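Local coordinates for geranyltranstransferase (Enterococcus faecalis, PDB 3P8L), which probably catalyses magnesium-dependent condensation of isopentenyl diphosphate with geranyl diphosphate, giving farnesyl diphosphate and releasing diphosphate, at residues 52-57 with 82-87; 78-83 with 187-192. All coordinates share one frame; numbering follows the deposited sequence. Where two conformers were deposited one is given.

Interaction 1. Residues 52-57 with 82-87; sequences RLRPLL and MIHTYS
R54 reaches from the first turn of helix 53-64 to lay its guanidinium flat on the imidazole of H84, which projects from helix 71-92. CB of R54 packs against L80, one turn before H84. CG sits anti to the carbonyl carbon (chi1 -68°) and touches I190 of helix 175-200. With the chain extended from there to NE, CD arrives at the ring beside ND1, 3.8 Å from that atom of H84. NE of R54 then lies 3.6 Å from ND1 of H84, and CZ is 3.5 Å from H84 CE1. NH1 makes the nearest approach, 3.2 Å above CE1 of H84 and offset toward the ring's rim, while NH2 passes CE1 at 3.9 Å. The two planes are only 7° apart and their centres 3.8 Å, an offset, parallel-displaced stack of guanidinium on imidazole. Although NH1 is close to NE2 of H84, the angle is too poor for a hydrogen bond. H84 presents its ring with CG anti to the backbone N (chi1 -178°), and its carbonyl oxygen accepts a bond from S87 OG at 2.8 Å. At the N-cap of helix 53-64, R52 is salt-bridged to E81 and E22, bonds I46 O, and merely skirts T85. R52 and R54 belong to the GKRLRP sequence of polyprenyl synthases, which in relatives helps form the isopentenyl diphosphate site; R54 and H84 probably line that pocket here. The contact uses the flat faces of both groups, so the N-H groups of R54 are not spent on H84, which would probably keep them available for a diphosphate, as in relatives.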
ATOM      1  N   ARG A  52      11.933 -12.416 -11.104  1.00 38.56           N
ATOM      2  CA  ARG A  52      10.784 -11.681 -11.671  1.00 38.09           C
ATOM      3  C   ARG A  52       9.631 -12.613 -12.010  1.00 35.27           C
ATOM      4  O   ARG A  52       8.914 -12.418 -13.009  1.00 39.92           O
ATOM      5  CB  ARG A  52      11.202 -10.855 -12.905  1.00 38.06           C
ATOM      6  CG  ARG A  52      12.372  -9.904 -12.648  1.00 37.43           C
ATOM      7  CD  ARG A  52      11.873  -8.629 -12.020  1.00 36.84           C
ATOM      8  NE  ARG A  52      12.923  -7.627 -11.939  1.00 45.75           N
ATOM      9  CZ  ARG A  52      13.310  -7.022 -10.822  1.00 45.37           C
ATOM     10  NH1 ARG A  52      12.715  -7.273  -9.649  1.00 43.39           N
ATOM     11  NH2 ARG A  52      14.287  -6.141 -10.887  1.00 48.45           N
ATOM     12  N   LEU A  53       9.486 -13.640 -11.182  1.00 35.97           N
ATOM     13  CA  LEU A  53       8.511 -14.696 -11.373  1.00 34.72           C
ATOM     14  C   LEU A  53       7.091 -14.178 -11.487  1.00 35.42           C
ATOM     15  O   LEU A  53       6.345 -14.603 -12.380  1.00 36.87           O
ATOM     16  CB  LEU A  53       8.607 -15.735 -10.248  1.00 38.68           C
ATOM     17  CG  LEU A  53       7.579 -16.873 -10.265  1.00 43.43           C
ATOM     18  CD1 LEU A  53       7.684 -17.669 -11.561  1.00 52.01           C
ATOM     19  CD2 LEU A  53       7.732 -17.788  -9.052  1.00 53.61           C
ATOM     20  N   ARG A  54       6.728 -13.240 -10.622  1.00 32.45           N
ATOM     21  CA  ARG A  54       5.357 -12.736 -10.589  1.00 29.81           C
ATOM     22  C   ARG A  54       4.907 -11.937 -11.842  1.00 37.83           C
ATOM     23  O   ARG A  54       3.867 -12.267 -12.434  1.00 35.38           O
ATOM     24  CB  ARG A  54       5.060 -12.023  -9.262  1.00 36.07           C
ATOM     25  CG  ARG A  54       5.037 -12.995  -8.069  1.00 33.26           C
ATOM     26  CD  ARG A  54       5.457 -12.345  -6.725  1.00 38.63           C
ATOM     27  NE  ARG A  54       5.648 -13.384  -5.720  1.00 32.45           N
ATOM     28  CZ  ARG A  54       6.739 -14.137  -5.594  1.00 35.39           C
ATOM     29  NH1 ARG A  54       7.810 -13.941  -6.366  1.00 34.62           N
ATOM     30  NH2 ARG A  54       6.772 -15.080  -4.657  1.00 38.73           N
ATOM     31  N   PRO A  55       5.671 -10.902 -12.242  1.00 33.69           N
ATOM     32  CA  PRO A  55       5.374 -10.253 -13.525  1.00 37.56           C
ATOM     33  C   PRO A  55       5.502 -11.206 -14.720  1.00 34.81           C
ATOM     34  O   PRO A  55       4.730 -11.082 -15.674  1.00 39.30           O
ATOM     35  CB  PRO A  55       6.426  -9.131 -13.613  1.00 33.45           C
ATOM     36  CG  PRO A  55       7.499  -9.487 -12.663  1.00 37.88           C
ATOM     37  CD  PRO A  55       6.788 -10.222 -11.547  1.00 35.79           C
ATOM     38  N   LEU A  56       6.446 -12.147 -14.660  1.00 32.81           N
ATOM     39  CA  LEU A  56       6.575 -13.174 -15.688  1.00 36.79           C
ATOM     40  C   LEU A  56       5.289 -13.983 -15.827  1.00 41.97           C
ATOM     41  O   LEU A  56       4.818 -14.185 -16.941  1.00 39.52           O
ATOM     42  CB  LEU A  56       7.803 -14.084 -15.490  1.00 33.39           C
ATOM     43  CG  LEU A  56       8.099 -15.067 -16.640  1.00 38.85           C
ATOM     44  CD1 LEU A  56       8.235 -14.287 -17.959  1.00 39.64           C
ATOM     45  CD2 LEU A  56       9.326 -15.958 -16.401  1.00 37.35           C
ATOM     46  N   LEU A  57       4.686 -14.371 -14.703  1.00 42.37           N
ATOM     47  CA  LEU A  57       3.385 -15.069 -14.721  1.00 40.33           C
ATOM     48  C   LEU A  57       2.254 -14.259 -15.356  1.00 36.52           C
ATOM     49  O   LEU A  57       1.517 -14.794 -16.191  1.00 35.27           O
ATOM     50  CB  LEU A  57       2.995 -15.522 -13.315  1.00 36.96           C
ATOM     51  CG  LEU A  57       3.740 -16.748 -12.788  1.00 39.78           C
ATOM     52  CD1 LEU A  57       3.486 -16.864 -11.290  1.00 40.77           C
ATOM     53  CD2 LEU A  57       3.314 -18.020 -13.526  1.00 43.14           C
ATOM     54  N   MET A  82       6.487  -4.574  -7.693  1.00 31.89           N
ATOM     55  CA  MET A  82       6.683  -3.550  -6.655  1.00 32.71           C
ATOM     56  C   MET A  82       6.244  -4.040  -5.272  1.00 30.67           C
ATOM     57  O   MET A  82       6.963  -3.814  -4.279  1.00 32.39           O
ATOM     58  CB  MET A  82       6.043  -2.194  -7.035  1.00 27.90           C
ATOM     59  CG  MET A  82       6.732  -1.466  -8.267  1.00 29.99           C
ATOM     60  SD  MET A  82       5.810  -0.015  -8.886  1.00 24.69           S
ATOM     61  CE  MET A  82       6.071   1.148  -7.544  1.00 28.62           C
ATOM     62  N   ILE A  83       5.092  -4.724  -5.220  1.00 27.50           N
ATOM     63  CA  ILE A  83       4.582  -5.340  -4.003  1.00 32.64           C
ATOM     64  C   ILE A  83       5.578  -6.392  -3.522  1.00 25.44           C
ATOM     65  O   ILE A  83       5.966  -6.399  -2.345  1.00 31.92           O
ATOM     66  CB  ILE A  83       3.182  -6.016  -4.200  1.00 32.13           C
ATOM     67  CG1 ILE A  83       2.085  -4.996  -4.486  1.00 35.79           C
ATOM     68  CG2 ILE A  83       2.827  -6.898  -3.001  1.00 35.68           C
ATOM     69  CD1 ILE A  83       1.645  -4.166  -3.305  1.00 29.15           C
ATOM     70  N   HIS A  84       5.964  -7.290  -4.429  1.00 23.68           N
ATOM     71  CA  HIS A  84       6.947  -8.305  -4.133  1.00 31.84           C
ATOM     72  C   HIS A  84       8.274  -7.730  -3.565  1.00 26.81           C
ATOM     73  O   HIS A  84       8.755  -8.219  -2.560  1.00 33.83           O
ATOM     74  CB  HIS A  84       7.258  -9.121  -5.361  1.00 29.23           C
ATOM     75  CG  HIS A  84       8.234 -10.211  -5.090  1.00 29.69           C
ATOM     76  ND1 HIS A  84       8.017 -11.166  -4.122  1.00 30.49           N
ATOM     77  CD2 HIS A  84       9.438 -10.491  -5.636  1.00 33.60           C
ATOM     78  CE1 HIS A  84       9.040 -12.000  -4.095  1.00 33.23           C
ATOM     79  NE2 HIS A  84       9.909 -11.619  -5.009  1.00 34.08           N
ATOM     80  N   THR A  85       8.821  -6.708  -4.230  1.00 28.89           N
ATOM     81  CA  THR A  85      10.062  -6.021  -3.826  1.00 31.14           C
ATOM     82  C   THR A  85       9.902  -5.375  -2.447  1.00 33.58           C
ATOM     83  O   THR A  85      10.795  -5.479  -1.611  1.00 30.88           O
ATOM     84  CB  THR A  85      10.483  -4.914  -4.854  1.00 34.89           C
ATOM     85  OG1 THR A  85      10.556  -5.474  -6.170  1.00 32.38           O
ATOM     86  CG2 THR A  85      11.847  -4.278  -4.495  1.00 28.47           C
ATOM     87  N   TYR A  86       8.766  -4.712  -2.206  1.00 29.99           N
ATOM     88  CA  TYR A  86       8.511  -4.140  -0.890  1.00 30.26           C
ATOM     89  C   TYR A  86       8.540  -5.245   0.165  1.00 38.79           C
ATOM     90  O   TYR A  86       9.197  -5.082   1.192  1.00 29.16           O
ATOM     91  CB  TYR A  86       7.213  -3.275  -0.815  1.00 27.99           C
ATOM     92  CG  TYR A  86       6.152  -3.792   0.139  1.00 36.14           C
ATOM     93  CD1 TYR A  86       6.321  -3.700   1.516  1.00 27.27           C
ATOM     94  CD2 TYR A  86       4.975  -4.381  -0.329  1.00 21.76           C
ATOM     95  CE1 TYR A  86       5.379  -4.213   2.408  1.00 30.08           C
ATOM     96  CE2 TYR A  86       4.012  -4.878   0.557  1.00 24.93           C
ATOM     97  CZ  TYR A  86       4.234  -4.804   1.932  1.00 33.75           C
ATOM     98  OH  TYR A  86       3.303  -5.260   2.836  1.00 29.71           O
ATOM     99  N   SER A  87       7.877  -6.378  -0.096  1.00 30.46           N
ATOM    100  CA  SER A  87       7.733  -7.385   0.955  1.00 33.02           C
ATOM    101  C   SER A  87       9.119  -7.947   1.350  1.00 34.27           C
ATOM    102  O   SER A  87       9.359  -8.237   2.523  1.00 35.30           O
ATOM    103  CB  SER A  87       6.795  -8.520   0.518  1.00 24.30           C
ATOM    104  OG  SER A  87       7.485  -9.411  -0.348  1.00 27.91           O
TER

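Interaction 2. Residues 78-83 with 187-192; sequences ASLEMI and GALIEF
Segments 78-83 and 187-192 run almost exactly antiparallel, at 173°, with their axes 11.2 Å apart and the CA atoms of L80 and L189 facing each other across the gap at 7.7 Å. L80 reaches into that gap. Its CG stands anti to the backbone N (chi1 179°), which sends both methyls across to the other helix: CD1 meets CD2 of L189 at 4.0 Å and CD2 of the F192 ring at 3.8 Å. The second methyl, CD2, comes in at the edge of the same ring, in its plane, 4.0 Å from CD2 of F192. L80 and its two partners therefore interleave alongside one another, pointing opposite ways, and do not meet end to end. This antiparallel pairing of long helices belongs to the all-alpha isoprenoid synthase fold, in which a bundle of helices surrounds the reaction cavity. Helix 71-92 runs on into the first aspartate-rich motif of the family, DDLPAMDD, and the Lys-Thr pair just before G187 matches a family motif that in relatives faces the allylic diphosphate. One turn along from L80, I83 offers its CG2 branch to the fork of L189; CG2 of I83 lies 3.9 Å from CD2 of L189 and equally far from its CD1. CG1 of I83 leads elsewhere, and this residue also packs on L125 of helix 114-133.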
ATOM      1  N   ALA A  78       4.374  -4.636 -13.354  1.00 31.43           N
ATOM      2  CA  ALA A  78       5.264  -3.778 -12.587  1.00 35.79           C
ATOM      3  C   ALA A  78       4.745  -3.490 -11.171  1.00 33.74           C
ATOM      4  O   ALA A  78       5.518  -3.556 -10.199  1.00 32.34           O
ATOM      5  CB  ALA A  78       5.527  -2.487 -13.372  1.00 29.49           C
ATOM      6  N   SER A  79       3.444  -3.205 -11.068  1.00 31.25           N
ATOM      7  CA  SER A  79       2.773  -2.997  -9.782  0.50 34.10           C
ATOM      8  C   SER A  79       2.919  -4.223  -8.874  1.00 35.63           C
ATOM      9  O   SER A  79       3.275  -4.099  -7.692  1.00 35.46           O
ATOM     10  CB  SER A  79       1.292  -2.668  -9.992  0.50 32.12           C
ATOM     11  OG  SER A  79       1.130  -1.355 -10.496  0.50 35.15           O
ATOM     12  N   LEU A  80       2.674  -5.408  -9.432  1.00 32.91           N
ATOM     13  CA  LEU A  80       2.851  -6.655  -8.678  1.00 35.41           C
ATOM     14  C   LEU A  80       4.302  -6.883  -8.219  1.00 31.62           C
ATOM     15  O   LEU A  80       4.556  -7.260  -7.051  1.00 33.94           O
ATOM     16  CB  LEU A  80       2.350  -7.845  -9.508  1.00 28.70           C
ATOM     17  CG  LEU A  80       2.467  -9.244  -8.917  1.00 36.03           C
ATOM     18  CD1 LEU A  80       1.702  -9.352  -7.613  1.00 31.85           C
ATOM     19  CD2 LEU A  80       1.998 -10.317  -9.931  1.00 29.76           C
ATOM     20  N   GLU A  81       5.259  -6.633  -9.120  1.00 28.85           N
ATOM     21  CA  GLU A  81       6.662  -6.783  -8.765  1.00 33.41           C
ATOM     22  C   GLU A  81       7.126  -5.747  -7.709  1.00 28.58           C
ATOM     23  O   GLU A  81       8.011  -6.056  -6.901  1.00 31.35           O
ATOM     24  CB  GLU A  81       7.553  -6.793 -10.005  1.00 30.46           C
ATOM     25  CG  GLU A  81       9.014  -7.159  -9.741  1.00 34.01           C
ATOM     26  CD  GLU A  81       9.239  -8.587  -9.196  1.00 36.04           C
ATOM     27  OE1 GLU A  81       8.289  -9.384  -8.953  1.00 33.18           O
ATOM     28  OE2 GLU A  81      10.413  -8.910  -9.007  1.00 38.31           O
ATOM     29  N   MET A  82       6.487  -4.574  -7.693  1.00 31.89           N
ATOM     30  CA  MET A  82       6.683  -3.550  -6.655  1.00 32.71           C
ATOM     31  C   MET A  82       6.244  -4.040  -5.272  1.00 30.67           C
ATOM     32  O   MET A  82       6.963  -3.814  -4.279  1.00 32.39           O
ATOM     33  CB  MET A  82       6.043  -2.194  -7.035  1.00 27.90           C
ATOM     34  CG  MET A  82       6.732  -1.466  -8.267  1.00 29.99           C
ATOM     35  SD  MET A  82       5.810  -0.015  -8.886  1.00 24.69           S
ATOM     36  CE  MET A  82       6.071   1.148  -7.544  1.00 28.62           C
ATOM     37  N   ILE A  83       5.092  -4.724  -5.220  1.00 27.50           N
ATOM     38  CA  ILE A  83       4.582  -5.340  -4.003  1.00 32.64           C
ATOM     39  C   ILE A  83       5.578  -6.392  -3.522  1.00 25.44           C
ATOM     40  O   ILE A  83       5.966  -6.399  -2.345  1.00 31.92           O
ATOM     41  CB  ILE A  83       3.182  -6.016  -4.200  1.00 32.13           C
ATOM     42  CG1 ILE A  83       2.085  -4.996  -4.486  1.00 35.79           C
ATOM     43  CG2 ILE A  83       2.827  -6.898  -3.001  1.00 35.68           C
ATOM     44  CD1 ILE A  83       1.645  -4.166  -3.305  1.00 29.15           C
ATOM     45  N   GLY A 187       1.183 -17.991  -1.989  1.00 45.05           N
ATOM     46  CA  GLY A 187       0.119 -18.343  -2.930  1.00 39.82           C
ATOM     47  C   GLY A 187      -0.689 -17.162  -3.417  1.00 42.82           C
ATOM     48  O   GLY A 187      -1.033 -17.092  -4.600  1.00 40.56           O
ATOM     49  N   ALA A 188      -0.958 -16.219  -2.517  1.00 40.53           N
ATOM     50  CA  ALA A 188      -1.892 -15.131  -2.789  1.00 42.27           C
ATOM     51  C   ALA A 188      -1.472 -14.216  -3.940  1.00 37.11           C
ATOM     52  O   ALA A 188      -2.311 -13.898  -4.780  1.00 40.11           O
ATOM     53  CB  ALA A 188      -2.197 -14.323  -1.519  1.00 38.90           C
ATOM     54  N   LEU A 189      -0.194 -13.819  -3.989  1.00 39.10           N
ATOM     55  CA  LEU A 189       0.314 -12.960  -5.080  1.00 42.83           C
ATOM     56  C   LEU A 189       0.464 -13.741  -6.395  1.00 36.24           C
ATOM     57  O   LEU A 189       0.355 -13.165  -7.471  1.00 36.50           O
ATOM     58  CB  LEU A 189       1.678 -12.316  -4.727  1.00 39.42           C
ATOM     59  CG  LEU A 189       1.864 -11.244  -3.643  1.00 40.76           C
ATOM     60  CD1 LEU A 189       3.291 -10.672  -3.716  1.00 44.71           C
ATOM     61  CD2 LEU A 189       0.846 -10.114  -3.766  1.00 35.65           C
ATOM     62  N   ILE A 190       0.771 -15.028  -6.285  1.00 34.70           N
ATOM     63  CA  ILE A 190       0.843 -15.939  -7.448  1.00 39.14           C
ATOM     64  C   ILE A 190      -0.559 -16.034  -8.042  1.00 42.35           C
ATOM     65  O   ILE A 190      -0.717 -15.918  -9.267  1.00 38.20           O
ATOM     66  CB  ILE A 190       1.396 -17.347  -7.087  1.00 40.62           C
ATOM     67  CG1 ILE A 190       2.808 -17.257  -6.483  1.00 42.06           C
ATOM     68  CG2 ILE A 190       1.407 -18.295  -8.320  1.00 39.38           C
ATOM     69  CD1 ILE A 190       3.829 -16.593  -7.351  1.00 47.77           C
ATOM     70  N   GLU A 191      -1.560 -16.205  -7.163  1.00 40.33           N
ATOM     71  CA  GLU A 191      -2.956 -16.236  -7.594  0.50 43.68           C
ATOM     72  C   GLU A 191      -3.358 -14.927  -8.261  1.00 46.62           C
ATOM     73  O   GLU A 191      -3.977 -14.947  -9.341  1.00 41.29           O
ATOM     74  CB  GLU A 191      -3.895 -16.629  -6.443  0.50 44.38           C
ATOM     75  CG  GLU A 191      -3.948 -18.139  -6.199  0.50 48.47           C
ATOM     76  CD  GLU A 191      -4.376 -18.503  -4.789  0.50 48.55           C
ATOM     77  OE1 GLU A 191      -4.634 -17.578  -3.993  0.50 57.07           O
ATOM     78  OE2 GLU A 191      -4.446 -19.712  -4.475  0.50 41.12           O
ATOM     79  N   PHE A 192      -2.969 -13.793  -7.659  1.00 40.90           N
ATOM     80  CA  PHE A 192      -3.203 -12.504  -8.305  1.00 36.85           C
ATOM     81  C   PHE A 192      -2.597 -12.462  -9.706  1.00 36.25           C
ATOM     82  O   PHE A 192      -3.229 -11.946 -10.628  1.00 40.48           O
ATOM     83  CB  PHE A 192      -2.666 -11.304  -7.494  1.00 34.16           C
ATOM     84  CG  PHE A 192      -2.822  -9.995  -8.222  1.00 35.84           C
ATOM     85  CD1 PHE A 192      -4.031  -9.309  -8.174  1.00 29.92           C
ATOM     86  CD2 PHE A 192      -1.788  -9.480  -9.017  1.00 28.43           C
ATOM     87  CE1 PHE A 192      -4.187  -8.112  -8.856  1.00 32.80           C
ATOM     88  CE2 PHE A 192      -1.951  -8.305  -9.722  1.00 36.20           C
ATOM     89  CZ  PHE A 192      -3.162  -7.615  -9.637  1.00 33.62           C
TER

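In the fold
Both interactions use helix 71-92 and sit near the centre of the chain, but they engage different neighbours: 52-57 with 82-87 joins it to helix 53-64, while 78-83 with 187-192 joins it to helix 175-200. Interaction 2 is wholly buried and apolar, made of methyls and a phenyl ring; interaction 1 is only partly buried and brings polar planar groups together, as suits its probable place beside a diphosphate pocket. The two abut directly, sharing the neighbourhood of R54, where all three helices come together, so that the apolar core and what is probably a polar pocket wall lie side by side.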